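Phosphotransferase system, mannose/fructose/N-acetylgalactosamine-specific component IIB (Thermoanaerobacter tengcongensis, PDB 3LFJ) probably passes a phosphoryl group to an incoming sugar as the IIB component of a mannose-family phosphotransferase system. Local coordinates at residues W22-R28 and E98-F104; M39-M43 and P73-K77. All coordinates share one frame; numbering follows the deposited sequence.

Overall arrangement
The protein is an alpha/beta fold built on a mainly parallel sheet. Contact 1 pairs two neighbouring central strands, 22-30 and 98-104. Contact 2 lies at one side of this sheet, where helix 38-43 meets the loop before edge strand 78-81. The centres of the two contacts are about 13 Å apart. Met39 and Met43 lie on Phe101: Met39 CE is 3.5 Å from Phe101 CE2, and Met43 SD is 3.5 Å from Phe101 CD1. Phe26 CZ meets Trp42 CZ3 at 3.6 Å. Strand 22-30 leads into helix 38-43. In this family the phosphorylated histidine lies on the loop after the first strand, so it probably falls between strand 22-30 of contact 1 and helix 38-43 of contact 2.

Contact 1. Residues W22-R28 and E98-F104; sequences WKIVFAR and EKVFLLF
Phe26 and Phe101 both carry CG anti to the backbone N (chi1 -154° and -178°), which sends both side chains out in parallel from the same face. Phe26 CB lies over the face of the Phe101 ring, 4.1 Å from its centroid. The ring planes are 37° apart, an oblique pair. Phe46 and Trp42 meet the Phe26 ring as well.

On the other face, Val100 CG1 rests over the five-membered ring of Trp22, 4.0 Å from its centroid. A water accepts from Trp22 NE1 at 2.9 Å, in the ring plane. It also gives a weak bond to Glu98 OE1, while Glu98 OE2 bonds Ser50.

Val100 N and Leu102 N bond Lys23 O and Phe26 O, three residues apart instead of two; the extra residue makes a beta bulge at Val25-Phe26. Further along, Phe104 N reaches Arg28 O at 2.8 Å.

Arg28 lays its aliphatic chain beside Leu103. It is buried; NH1 makes a salt bridge to Asp30 OD2 and NH2 a hydrogen bond to Gln165 O. A parallel ladder with one bulge thus carries largely apolar side chains on both faces, lysines and a glutamate toward the strand starts, and the Arg28 charge is met outside the two segments.

Contact 2. Residues M39-M43 and P73-K77; sequences MTRWM and PPGVK
Thr40 and Pro73 bring the two backbones together, their CA atoms 4.8 Å apart. At the side of the mainly parallel sheet of the alpha/beta fold, a turn of alpha helix, residues 39-43, meets a type II beta turn, Pro73 to Val76. In the helix Met43 N bonds Met39 O. The beta turn is closed by Val76 N to Pro73 O at 3.1 Å. Gly75 takes its third position with phi 76°, a value that suits glycine. The turn sits in the loop between helix 62-70 and strand 78-81.

The Pro73 ring is the centre of the packing. Its CG lies 3.6 Å from Met39 O and also touches Thr40 CA. The same CG also touches Met43 CG, 4.0 Å away, so one side of the ring lies along the helix turn. The Thr40 side chain and the proline ring pass antiparallel to one another. Thr40 OG1 lies against the carbons of Pro73, 3.6 Å from its CA, and this contact is plain packing.

Met43 crosses the proline at a slant. Its chain is bent at chi2 (-47°) and again at chi3 (-74°), which folds the thioether back and carries the methyl to the valine of the turn.

Met39, Met43, Pro73 and Val76 also all touch Ile51 of strand 50-54. The contact therefore ties helix 38-43 and the loop to the sheet through one apolar cluster. At the far end of the turn, Met43 CE meets Val76 CG1 at 4.0 Å.

Contact 1. Residues W22-R28 and E98-F104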
ATOM      1  N   TRP A  22       9.068  11.790   6.449  1.00 21.57           N
ATOM      2  CA  TRP A  22       8.287  10.614   6.828  1.00 22.11           C
ATOM      3  C   TRP A  22       9.177   9.454   7.213  1.00 21.92           C
ATOM      4  O   TRP A  22      10.163   9.185   6.538  1.00 22.36           O
ATOM      5  CB  TRP A  22       7.446  10.111   5.657  1.00 24.33           C
ATOM      6  CG  TRP A  22       6.426  11.033   5.118  1.00 24.39           C
ATOM      7  CD1 TRP A  22       5.892  12.120   5.733  1.00 24.52           C
ATOM      8  CD2 TRP A  22       5.764  10.914   3.851  1.00 19.54           C
ATOM      9  NE1 TRP A  22       4.956  12.708   4.918  1.00 23.50           N
ATOM     10  CE2 TRP A  22       4.857  11.985   3.758  1.00 22.53           C
ATOM     11  CE3 TRP A  22       5.867  10.017   2.780  1.00 21.91           C
ATOM     12  CZ2 TRP A  22       4.050  12.185   2.635  1.00 23.75           C
ATOM     13  CZ3 TRP A  22       5.060  10.214   1.671  1.00 21.90           C
ATOM     14  CH2 TRP A  22       4.170  11.286   1.610  1.00 21.18           C
ATOM     15  N   LYS A  23       8.793   8.750   8.276  1.00 20.32           N
ATOM     16  CA  LYS A  23       9.299   7.410   8.540  1.00 18.89           C
ATOM     17  C   LYS A  23       8.216   6.409   8.135  1.00 16.44           C
ATOM     18  O   LYS A  23       7.112   6.412   8.697  1.00 19.11           O
ATOM     19  CB  LYS A  23       9.581   7.241  10.026  1.00 22.14           C
ATOM     20  CG  LYS A  23      10.189   5.894  10.384  1.00 25.16           C
ATOM     21  CD  LYS A  23      10.296   5.751  11.894  1.00 35.14           C
ATOM     22  CE  LYS A  23      10.924   4.423  12.284  1.00 41.91           C
ATOM     23  NZ  LYS A  23      12.352   4.360  11.869  1.00 43.95           N
ATOM     24  N   ILE A  24       8.542   5.554   7.180  1.00 17.87           N
ATOM     25  CA  ILE A  24       7.539   4.651   6.625  1.00 16.89           C
ATOM     26  C   ILE A  24       7.449   3.412   7.504  1.00 18.97           C
ATOM     27  O   ILE A  24       8.385   2.606   7.542  1.00 20.14           O
ATOM     28  CB  ILE A  24       7.918   4.265   5.210  1.00 16.76           C
ATOM     29  CG1 ILE A  24       8.031   5.537   4.373  1.00 20.50           C
ATOM     30  CG2 ILE A  24       6.866   3.303   4.618  1.00 17.58           C
ATOM     31  CD1 ILE A  24       8.940   5.390   3.202  1.00 27.85           C
ATOM     32  N   VAL A  25       6.333   3.264   8.217  1.00 17.26           N
ATOM     33  CA  VAL A  25       6.206   2.131   9.140  1.00 15.80           C
ATOM     34  C   VAL A  25       5.564   0.906   8.499  1.00 17.06           C
ATOM     35  O   VAL A  25       5.714  -0.206   9.002  1.00 20.85           O
ATOM     36  CB  VAL A  25       5.444   2.503  10.429  1.00 18.89           C
ATOM     37  CG1 VAL A  25       6.155   3.638  11.147  1.00 24.16           C
ATOM     38  CG2 VAL A  25       3.982   2.875  10.133  1.00 18.98           C
ATOM     39  N   PHE A  26       4.855   1.111   7.388  1.00 16.38           N
ATOM     40  CA  PHE A  26       4.186   0.020   6.693  1.00 15.66           C
ATOM     41  C   PHE A  26       3.739   0.545   5.343  1.00 15.18           C
ATOM     42  O   PHE A  26       3.631   1.762   5.163  1.00 16.06           O
ATOM     43  CB  PHE A  26       2.955  -0.445   7.480  1.00 17.75           C
ATOM     44  CG  PHE A  26       2.569  -1.874   7.219  1.00 18.12           C
ATOM     45  CD1 PHE A  26       3.361  -2.919   7.688  1.00 19.22           C
ATOM     46  CD2 PHE A  26       1.410  -2.176   6.523  1.00 16.09           C
ATOM     47  CE1 PHE A  26       3.004  -4.234   7.476  1.00 19.21           C
ATOM     48  CE2 PHE A  26       1.045  -3.502   6.309  1.00 20.46           C
ATOM     49  CZ  PHE A  26       1.851  -4.524   6.781  1.00 18.64           C
ATOM     50  N   ALA A  27       3.492  -0.362   4.405  1.00 14.73           N
ATOM     51  CA  ALA A  27       2.899   0.010   3.117  1.00 15.59           C
ATOM     52  C   ALA A  27       1.945  -1.085   2.697  1.00 16.08           C
ATOM     53  O   ALA A  27       2.243  -2.273   2.832  1.00 16.01           O
ATOM     54  CB  ALA A  27       3.966   0.245   2.060  1.00 16.08           C
ATOM     55  N   ARG A  28       0.794  -0.681   2.179  1.00 12.85           N
ATOM     56  CA  ARG A  28      -0.263  -1.626   1.827  1.00 13.94           C
ATOM     57  C   ARG A  28      -0.910  -1.203   0.510  1.00 15.72           C
ATOM     58  O   ARG A  28      -1.107  -0.009   0.253  1.00 14.39           O
ATOM     59  CB  ARG A  28      -1.308  -1.667   2.942  1.00 14.40           C
ATOM     60  CG  ARG A  28      -2.601  -2.422   2.605  1.00 14.36           C
ATOM     61  CD  ARG A  28      -3.478  -2.478   3.842  1.00 14.23           C
ATOM     62  NE  ARG A  28      -4.806  -3.014   3.566  1.00 14.37           N
ATOM     63  CZ  ARG A  28      -5.122  -4.310   3.637  1.00 15.67           C
ATOM     64  NH1 ARG A  28      -6.355  -4.684   3.361  1.00 16.75           N
ATOM     65  NH2 ARG A  28      -4.210  -5.229   3.958  1.00 15.02           N
ATOM     66  N   GLU A  98       7.578  12.172  10.841  1.00 20.00           N
ATOM     67  CA  GLU A  98       6.211  11.727  11.067  1.00 21.35           C
ATOM     68  C   GLU A  98       6.118  10.254  10.674  1.00 18.89           C
ATOM     69  O   GLU A  98       6.529   9.888   9.568  1.00 19.92           O
ATOM     70  CB  GLU A  98       5.229  12.560  10.238  1.00 21.76           C
ATOM     71  CG  GLU A  98       3.785  12.104  10.381  1.00 29.13           C
ATOM     72  CD  GLU A  98       2.819  12.857   9.479  1.00 34.83           C
ATOM     73  OE1 GLU A  98       3.263  13.626   8.601  1.00 41.62           O
ATOM     74  OE2 GLU A  98       1.602  12.665   9.653  1.00 33.09           O
ATOM     75  N   LYS A  99       5.613   9.406  11.575  1.00 18.94           N
ATOM     76  CA  LYS A  99       5.390   7.999  11.236  1.00 17.51           C
ATOM     77  C   LYS A  99       4.190   7.877  10.303  1.00 17.75           C
ATOM     78  O   LYS A  99       3.111   8.392  10.600  1.00 19.43           O
ATOM     79  CB  LYS A  99       5.198   7.142  12.493  1.00 18.14           C
ATOM     80  CG  LYS A  99       6.509   6.926  13.275  1.00 22.00           C
ATOM     81  CD  LYS A  99       6.270   6.130  14.548  1.00 29.48           C
ATOM     82  CE  LYS A  99       7.441   6.281  15.512  1.00 40.32           C
ATOM     83  NZ  LYS A  99       8.709   5.815  14.900  1.00 48.17           N
ATOM     84  N   VAL A 100       4.400   7.223   9.165  1.00 16.82           N
ATOM     85  CA  VAL A 100       3.324   7.071   8.172  1.00 16.98           C
ATOM     86  C   VAL A 100       3.105   5.631   7.707  1.00 14.87           C
ATOM     87  O   VAL A 100       4.052   4.863   7.488  1.00 16.20           O
ATOM     88  CB  VAL A 100       3.531   7.981   6.919  1.00 19.61           C
ATOM     89  CG1 VAL A 100       3.650   9.446   7.330  1.00 18.60           C
ATOM     90  CG2 VAL A 100       4.739   7.538   6.121  1.00 22.89           C
ATOM     91  N   PHE A 101       1.829   5.287   7.570  1.00 15.07           N
ATOM     92  CA  PHE A 101       1.394   3.998   7.029  1.00 15.78           C
ATOM     93  C   PHE A 101       0.952   4.340   5.605  1.00 14.63           C
ATOM     94  O   PHE A 101      -0.035   5.064   5.425  1.00 15.32           O
ATOM     95  CB  PHE A 101       0.230   3.488   7.888  1.00 14.76           C
ATOM     96  CG  PHE A 101      -0.314   2.134   7.498  1.00 15.85           C
ATOM     97  CD1 PHE A 101      -0.249   1.055   8.392  1.00 15.30           C
ATOM     98  CD2 PHE A 101      -0.960   1.951   6.278  1.00 16.18           C
ATOM     99  CE1 PHE A 101      -0.785  -0.184   8.063  1.00 17.04           C
ATOM    100  CE2 PHE A 101      -1.480   0.703   5.941  1.00 17.42           C
ATOM    101  CZ  PHE A 101      -1.404  -0.362   6.839  1.00 17.95           C
ATOM    102  N   LEU A 102       1.710   3.887   4.610  1.00 13.29           N
ATOM    103  CA  LEU A 102       1.375   4.199   3.210  1.00 13.43           C
ATOM    104  C   LEU A 102       0.291   3.268   2.695  1.00 14.40           C
ATOM    105  O   LEU A 102       0.358   2.053   2.886  1.00 15.30           O
ATOM    106  CB  LEU A 102       2.596   4.061   2.318  1.00 13.93           C
ATOM    107  CG  LEU A 102       3.782   4.973   2.630  1.00 14.11           C
ATOM    108  CD1 LEU A 102       4.898   4.727   1.641  1.00 15.40           C
ATOM    109  CD2 LEU A 102       3.339   6.428   2.588  1.00 16.12           C
ATOM    110  N   LEU A 103      -0.699   3.854   2.039  1.00 12.68           N
ATOM    111  CA  LEU A 103      -1.778   3.094   1.441  1.00 13.18           C
ATOM    112  C   LEU A 103      -1.872   3.453  -0.043  1.00 14.86           C
ATOM    113  O   LEU A 103      -2.018   4.623  -0.395  1.00 16.06           O
ATOM    114  CB  LEU A 103      -3.072   3.421   2.189  1.00 15.77           C
ATOM    115  CG  LEU A 103      -4.319   2.640   1.799  1.00 18.12           C
ATOM    116  CD1 LEU A 103      -4.048   1.149   1.900  1.00 19.38           C
ATOM    117  CD2 LEU A 103      -5.466   3.044   2.729  1.00 15.99           C
ATOM    118  N   PHE A 104      -1.756   2.446  -0.902  1.00 12.41           N
ATOM    119  CA  PHE A 104      -1.883   2.634  -2.362  1.00 13.71           C
ATOM    120  C   PHE A 104      -3.114   1.928  -2.854  1.00 14.67           C
ATOM    121  O   PHE A 104      -3.508   0.908  -2.314  1.00 14.33           O
ATOM    122  CB  PHE A 104      -0.676   2.014  -3.107  1.00 12.99           C
ATOM    123  CG  PHE A 104       0.630   2.576  -2.705  1.00 12.98           C
ATOM    124  CD1 PHE A 104       1.133   3.693  -3.350  1.00 13.89           C
ATOM    125  CD2 PHE A 104       1.371   2.004  -1.662  1.00 14.74           C
ATOM    126  CE1 PHE A 104       2.371   4.239  -2.979  1.00 13.71           C
ATOM    127  CE2 PHE A 104       2.606   2.551  -1.287  1.00 16.39           C
ATOM    128  CZ  PHE A 104       3.108   3.661  -1.948  1.00 14.12           C
TER
HETATM  129  O   HOH W   1       3.682  15.146   5.682  1.00 41.20           O

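Contact 2. Residues M39-M43 and P73-K77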
ATOM      1  N   MET A  39      -8.863  -0.820   8.029  1.00 18.79           N
ATOM      2  CA  MET A  39      -7.757   0.030   8.433  1.00 17.59           C
ATOM      3  C   MET A  39      -7.757   0.298   9.931  1.00 20.68           C
ATOM      4  O   MET A  39      -6.722   0.612  10.504  1.00 21.01           O
ATOM      5  CB  MET A  39      -7.738   1.342   7.640  1.00 18.67           C
ATOM      6  CG  MET A  39      -7.183   1.172   6.229  1.00 18.62           C
ATOM      7  SD  MET A  39      -5.542   0.448   6.163  1.00 18.52           S
ATOM      8  CE  MET A  39      -4.617   1.729   6.995  1.00 21.36           C
ATOM      9  N   THR A  40      -8.920   0.191  10.568  1.00 19.93           N
ATOM     10  CA  THR A  40      -8.975   0.335  12.013  1.00 22.71           C
ATOM     11  C   THR A  40      -8.179  -0.808  12.638  1.00 22.90           C
ATOM     12  O   THR A  40      -7.390  -0.598  13.566  1.00 26.81           O
ATOM     13  CB  THR A  40     -10.428   0.361  12.499  1.00 23.90           C
ATOM     14  OG1 THR A  40     -11.084   1.506  11.935  1.00 28.23           O
ATOM     15  CG2 THR A  40     -10.489   0.443  14.019  1.00 26.99           C
ATOM     16  N   ARG A  41      -8.340  -2.009  12.088  1.00 19.15           N
ATOM     17  CA  ARG A  41      -7.548  -3.151  12.525  1.00 18.92           C
ATOM     18  C   ARG A  41      -6.050  -2.947  12.282  1.00 21.46           C
ATOM     19  O   ARG A  41      -5.240  -3.128  13.182  1.00 23.08           O
ATOM     20  CB  ARG A  41      -8.029  -4.445  11.859  1.00 22.82           C
ATOM     21  CG  ARG A  41      -9.501  -4.749  12.095  1.00 28.41           C
ATOM     22  CD  ARG A  41      -9.836  -6.154  11.615  1.00 35.93           C
ATOM     23  NE  ARG A  41     -11.261  -6.434  11.747  1.00 51.33           N
ATOM     24  CZ  ARG A  41     -11.830  -6.881  12.860  1.00 59.31           C
ATOM     25  NH1 ARG A  41     -11.090  -7.106  13.940  1.00 59.14           N
ATOM     26  NH2 ARG A  41     -13.136  -7.104  12.893  1.00 62.71           N
ATOM     27  N   TRP A  42      -5.680  -2.543  11.067  1.00 18.64           N
ATOM     28  CA  TRP A  42      -4.273  -2.348  10.746  1.00 18.76           C
ATOM     29  C   TRP A  42      -3.599  -1.288  11.614  1.00 16.82           C
ATOM     30  O   TRP A  42      -2.467  -1.481  12.046  1.00 19.60           O
ATOM     31  CB  TRP A  42      -4.093  -2.011   9.255  1.00 18.55           C
ATOM     32  CG  TRP A  42      -4.165  -3.241   8.396  1.00 16.19           C
ATOM     33  CD1 TRP A  42      -5.209  -3.632   7.600  1.00 17.51           C
ATOM     34  CD2 TRP A  42      -3.158  -4.253   8.269  1.00 16.21           C
ATOM     35  NE1 TRP A  42      -4.908  -4.829   6.989  1.00 17.31           N
ATOM     36  CE2 TRP A  42      -3.660  -5.234   7.385  1.00 16.58           C
ATOM     37  CE3 TRP A  42      -1.885  -4.432   8.827  1.00 20.50           C
ATOM     38  CZ2 TRP A  42      -2.934  -6.383   7.048  1.00 16.74           C
ATOM     39  CZ3 TRP A  42      -1.153  -5.575   8.481  1.00 19.96           C
ATOM     40  CH2 TRP A  42      -1.686  -6.532   7.596  1.00 18.54           C
ATOM     41  N   MET A  43      -4.291  -0.179  11.873  1.00 18.85           N
ATOM     42  CA  MET A  43      -3.649   0.929  12.566  1.00 18.39           C
ATOM     43  C   MET A  43      -3.401   0.643  14.037  1.00 20.49           C
ATOM     44  O   MET A  43      -2.563   1.293  14.649  1.00 20.70           O
ATOM     45  CB  MET A  43      -4.429   2.225  12.386  1.00 17.87           C
ATOM     46  CG  MET A  43      -4.369   2.770  10.948  1.00 20.07           C
ATOM     47  SD  MET A  43      -2.725   2.825  10.177  1.00 19.84           S
ATOM     48  CE  MET A  43      -1.979   4.203  11.039  1.00 21.97           C
ATOM     49  N   PRO A  73      -9.944   5.422  10.876  1.00 20.37           N
ATOM     50  CA  PRO A  73     -10.029   4.971  12.269  1.00 22.75           C
ATOM     51  C   PRO A  73     -10.099   6.166  13.206  1.00 26.50           C
ATOM     52  O   PRO A  73      -9.457   7.185  12.964  1.00 21.97           O
ATOM     53  CB  PRO A  73      -8.706   4.228  12.477  1.00 20.80           C
ATOM     54  CG  PRO A  73      -8.260   3.853  11.077  1.00 25.48           C
ATOM     55  CD  PRO A  73      -8.697   4.983  10.225  1.00 22.11           C
ATOM     56  N   PRO A  74     -10.881   6.047  14.285  1.00 29.14           N
ATOM     57  CA  PRO A  74     -10.899   7.135  15.260  1.00 29.45           C
ATOM     58  C   PRO A  74      -9.486   7.500  15.691  1.00 24.17           C
ATOM     59  O   PRO A  74      -8.684   6.611  16.000  1.00 26.07           O
ATOM     60  CB  PRO A  74     -11.667   6.531  16.437  1.00 30.74           C
ATOM     61  CG  PRO A  74     -12.553   5.509  15.820  1.00 33.44           C
ATOM     62  CD  PRO A  74     -11.815   4.961  14.626  1.00 33.20           C
ATOM     63  N   GLY A  75      -9.189   8.796  15.704  1.00 28.95           N
ATOM     64  CA  GLY A  75      -7.904   9.277  16.182  1.00 33.16           C
ATOM     65  C   GLY A  75      -6.728   9.076  15.239  1.00 32.54           C
ATOM     66  O   GLY A  75      -5.571   9.184  15.651  1.00 33.96           O
ATOM     67  N   VAL A  76      -7.014   8.770  13.979  1.00 25.25           N
ATOM     68  CA  VAL A  76      -5.953   8.576  12.989  1.00 23.38           C
ATOM     69  C   VAL A  76      -6.109   9.574  11.853  1.00 19.88           C
ATOM     70  O   VAL A  76      -7.147   9.614  11.194  1.00 23.10           O
ATOM     71  CB  VAL A  76      -5.981   7.149  12.409  1.00 22.71           C
ATOM     72  CG1 VAL A  76      -4.905   6.978  11.337  1.00 23.07           C
ATOM     73  CG2 VAL A  76      -5.776   6.121  13.508  1.00 22.25           C
ATOM     74  N   LYS A  77      -5.075  10.378  11.627  1.00 20.80           N
ATOM     75  CA  LYS A  77      -5.085  11.359  10.545  1.00 20.50           C
ATOM     76  C   LYS A  77      -4.921  10.673   9.195  1.00 21.37           C
ATOM     77  O   LYS A  77      -4.185   9.693   9.075  1.00 19.28           O
ATOM     78  CB  LYS A  77      -3.946  12.367  10.733  1.00 25.09           C
TER